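Tail component (Lactobacillus phage J-1, PDB 5LY8) forms part of the distal tail of the phage and, through this carbohydrate-binding module, probably recognises saccharides on the surface of its Lactobacillus host. Local coordinates at residues A[93-98]-A[230-235]. Numbering follows the deposited sequence.
Sequences NFQFVN and YFEWIN
Gln95 and Glu232 form an antiparallel hydrogen-bonded pair: Gln95 N gives a bond to Glu232 O and Glu232 N one to Gln95 O, both 2.9 Å. Val97 and Tyr230 exchange the same two bonds at the next hydrogen-bonded pair, two residues along, and Ile234 N reaches Asn93 O at the other end. On the face that carries them, the side chains of Gln95 and Glu232 run side by side, and Gln95 NE2 meets the syn side of Glu232 OE2 at 3.1 Å, tilted out of the carboxylate plane; Glu232 OE1 is salt-bridged to Arg16. Where the chain turns a corner, Asn235 ND2 donates to an in-plane lone pair of Asn93 OD1 (3.0 Å), the two amides nearly perpendicular. A water accepts from Asn93 N and donates to Asn235 O. Strands 94-103 and 223-238 are adjacent inner strands of the six-stranded antiparallel sheet of this module, whose family belongs to the concanavalin clan of beta-sandwich folds. The other sheet, through Leu116 and Phe114, covers Phe94 and Phe96. On that buried side Phe94 CB sits 3.4 Å from Phe231 CZ, their rings oblique at 35°, and 4.0 Å from Trp233 CE3. On the opposite face Tyr230, its CG between backbone N and carbonyl carbon (chi1 62°), lays its ring against Val97, whose CB makes a CH-pi contact 3.8 Å from the centroid of the Tyr230 ring.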
loop_
_atom_site.group_PDB
_atom_site.type_symbol
_atom_site.label_atom_id
_atom_site.label_comp_id
_atom_site.label_asym_id
_atom_site.label_seq_id
_atom_site.Cartn_x
_atom_site.Cartn_y
_atom_site.Cartn_z
ATOM N N ASN A 93 -16.450 -3.389 7.716
ATOM C CA ASN A 93 -15.669 -4.124 6.726
ATOM C C ASN A 93 -15.346 -3.283 5.502
ATOM O O ASN A 93 -16.081 -2.355 5.159
ATOM C CB ASN A 93 -16.432 -5.366 6.272
ATOM C CG ASN A 93 -16.722 -6.411 7.317
ATOM O OD1 ASN A 93 -17.495 -7.354 7.055
ATOM N ND2 ASN A 93 -16.134 -6.269 8.496
ATOM N N PHE A 94 -14.223 -3.587 4.844
ATOM C CA PHE A 94 -13.836 -2.811 3.670
ATOM C C PHE A 94 -12.922 -3.603 2.802
ATOM O O PHE A 94 -12.403 -4.639 3.219
ATOM C CB PHE A 94 -13.094 -1.508 4.101
ATOM C CG PHE A 94 -11.816 -1.697 4.893
ATOM C CD1 PHE A 94 -10.660 -2.191 4.283
ATOM C CD2 PHE A 94 -11.764 -1.377 6.244
ATOM C CE1 PHE A 94 -9.491 -2.399 5.031
ATOM C CE2 PHE A 94 -10.573 -1.529 6.968
ATOM C CZ PHE A 94 -9.454 -2.056 6.364
ATOM N N GLN A 95 -12.694 -3.093 1.592
ATOM C CA GLN A 95 -11.589 -3.536 0.756
ATOM C C GLN A 95 -10.915 -2.323 0.152
ATOM O O GLN A 95 -11.587 -1.380 -0.302
ATOM C CB GLN A 95 -11.936 -4.589 -0.290
ATOM C CG GLN A 95 -12.851 -4.148 -1.396
ATOM C CD GLN A 95 -12.871 -5.156 -2.524
ATOM O OE1 GLN A 95 -11.976 -6.006 -2.651
ATOM N NE2 GLN A 95 -13.827 -5.012 -3.426
ATOM N N PHE A 96 -9.590 -2.366 0.126
ATOM C CA PHE A 96 -8.727 -1.299 -0.403
ATOM C C PHE A 96 -7.857 -1.940 -1.455
ATOM O O PHE A 96 -7.050 -2.807 -1.107
ATOM C CB PHE A 96 -7.912 -0.770 0.771
ATOM C CG PHE A 96 -6.863 0.270 0.506
ATOM C CD1 PHE A 96 -7.141 1.402 -0.266
ATOM C CD2 PHE A 96 -5.629 0.192 1.119
ATOM C CE1 PHE A 96 -6.190 2.413 -0.433
ATOM C CE2 PHE A 96 -4.673 1.194 0.940
ATOM C CZ PHE A 96 -4.963 2.316 0.186
ATOM N N VAL A 97 -8.062 -1.572 -2.723
ATOM C CA VAL A 97 -7.480 -2.295 -3.852
ATOM C C VAL A 97 -6.633 -1.376 -4.688
ATOM O O VAL A 97 -7.133 -0.326 -5.144
ATOM C CB VAL A 97 -8.614 -2.913 -4.711
ATOM C CG1 VAL A 97 -8.048 -3.735 -5.875
ATOM C CG2 VAL A 97 -9.543 -3.789 -3.857
ATOM N N ASN A 98 -5.389 -1.783 -4.948
ATOM C CA ASN A 98 -4.459 -0.981 -5.723
ATOM C C ASN A 98 -3.786 -1.835 -6.761
ATOM O O ASN A 98 -3.113 -2.811 -6.411
ATOM C CB ASN A 98 -3.435 -0.373 -4.794
ATOM C CG ASN A 98 -4.019 0.780 -4.032
ATOM O OD1 ASN A 98 -4.179 1.859 -4.585
ATOM N ND2 ASN A 98 -4.410 0.559 -2.778
ATOM N N TYR A 230 -8.798 2.148 -5.375
ATOM C CA TYR A 230 -10.126 2.434 -4.839
ATOM C C TYR A 230 -10.223 1.887 -3.448
ATOM O O TYR A 230 -9.517 0.943 -3.064
ATOM C CB TYR A 230 -11.295 1.945 -5.721
ATOM C CG TYR A 230 -11.368 0.461 -5.959
ATOM C CD1 TYR A 230 -12.051 -0.375 -5.077
ATOM C CD2 TYR A 230 -10.825 -0.101 -7.104
ATOM C CE1 TYR A 230 -12.187 -1.736 -5.333
ATOM C CE2 TYR A 230 -10.934 -1.466 -7.360
ATOM C CZ TYR A 230 -11.628 -2.276 -6.479
ATOM O OH TYR A 230 -11.704 -3.636 -6.725
ATOM N N PHE A 231 -11.178 2.439 -2.704
ATOM C CA PHE A 231 -11.523 1.948 -1.383
ATOM C C PHE A 231 -13.035 1.843 -1.350
ATOM O O PHE A 231 -13.732 2.782 -1.780
ATOM C CB PHE A 231 -11.082 2.928 -0.297
ATOM C CG PHE A 231 -11.504 2.521 1.102
ATOM C CD1 PHE A 231 -10.639 1.818 1.927
ATOM C CD2 PHE A 231 -12.788 2.805 1.575
ATOM C CE1 PHE A 231 -11.033 1.447 3.216
ATOM C CE2 PHE A 231 -13.188 2.401 2.850
ATOM C CZ PHE A 231 -12.310 1.747 3.668
ATOM N N GLU A 232 -13.545 0.713 -0.862
ATOM C CA GLU A 232 -14.968 0.504 -0.661
ATOM C C GLU A 232 -15.283 0.002 0.714
ATOM O O GLU A 232 -14.658 -0.950 1.170
ATOM C CB GLU A 232 -15.532 -0.549 -1.640
ATOM C CG GLU A 232 -15.383 -0.291 -3.119
ATOM C CD GLU A 232 -15.868 -1.436 -3.992
ATOM O OE1 GLU A 232 -16.246 -1.139 -5.145
ATOM O OE2 GLU A 232 -15.733 -2.620 -3.592
ATOM N N TRP A 233 -16.323 0.572 1.325
ATOM C CA TRP A 233 -16.922 -0.025 2.500
ATOM C C TRP A 233 -17.750 -1.202 1.967
ATOM O O TRP A 233 -18.405 -1.056 0.932
ATOM C CB TRP A 233 -17.856 0.955 3.202
ATOM C CG TRP A 233 -17.145 2.102 3.847
ATOM C CD1 TRP A 233 -17.229 3.416 3.497
ATOM C CD2 TRP A 233 -16.237 2.037 4.949
ATOM N NE1 TRP A 233 -16.497 4.183 4.368
ATOM C CE2 TRP A 233 -15.881 3.366 5.273
ATOM C CE3 TRP A 233 -15.753 0.993 5.748
ATOM C CZ2 TRP A 233 -15.003 3.673 6.319
ATOM C CZ3 TRP A 233 -14.862 1.301 6.766
ATOM C CH2 TRP A 233 -14.496 2.624 7.033
ATOM N N ILE A 234 -17.714 -2.352 2.641
ATOM C CA ILE A 234 -18.467 -3.519 2.178
ATOM C C ILE A 234 -19.368 -4.049 3.291
ATOM O O ILE A 234 -19.177 -3.713 4.469
ATOM C CB ILE A 234 -17.569 -4.608 1.554
ATOM C CG1 ILE A 234 -16.645 -5.219 2.608
ATOM C CG2 ILE A 234 -16.809 -4.103 0.292
ATOM C CD1 ILE A 234 -15.710 -6.323 2.128
ATOM N N ASN A 235 -20.396 -4.827 2.903
ATOM C CA ASN A 235 -21.375 -5.391 3.850
ATOM C C ASN A 235 -21.988 -4.242 4.676
ATOM O O ASN A 235 -21.980 -4.295 5.915
ATOM C CB ASN A 235 -20.707 -6.449 4.769
ATOM C CG ASN A 235 -19.980 -7.534 4.022
ATOM O OD1 ASN A 235 -20.511 -8.176 3.103
ATOM N ND2 ASN A 235 -18.738 -7.748 4.395
HETATM O O HOH W 1 -19.285 -4.242 7.615
#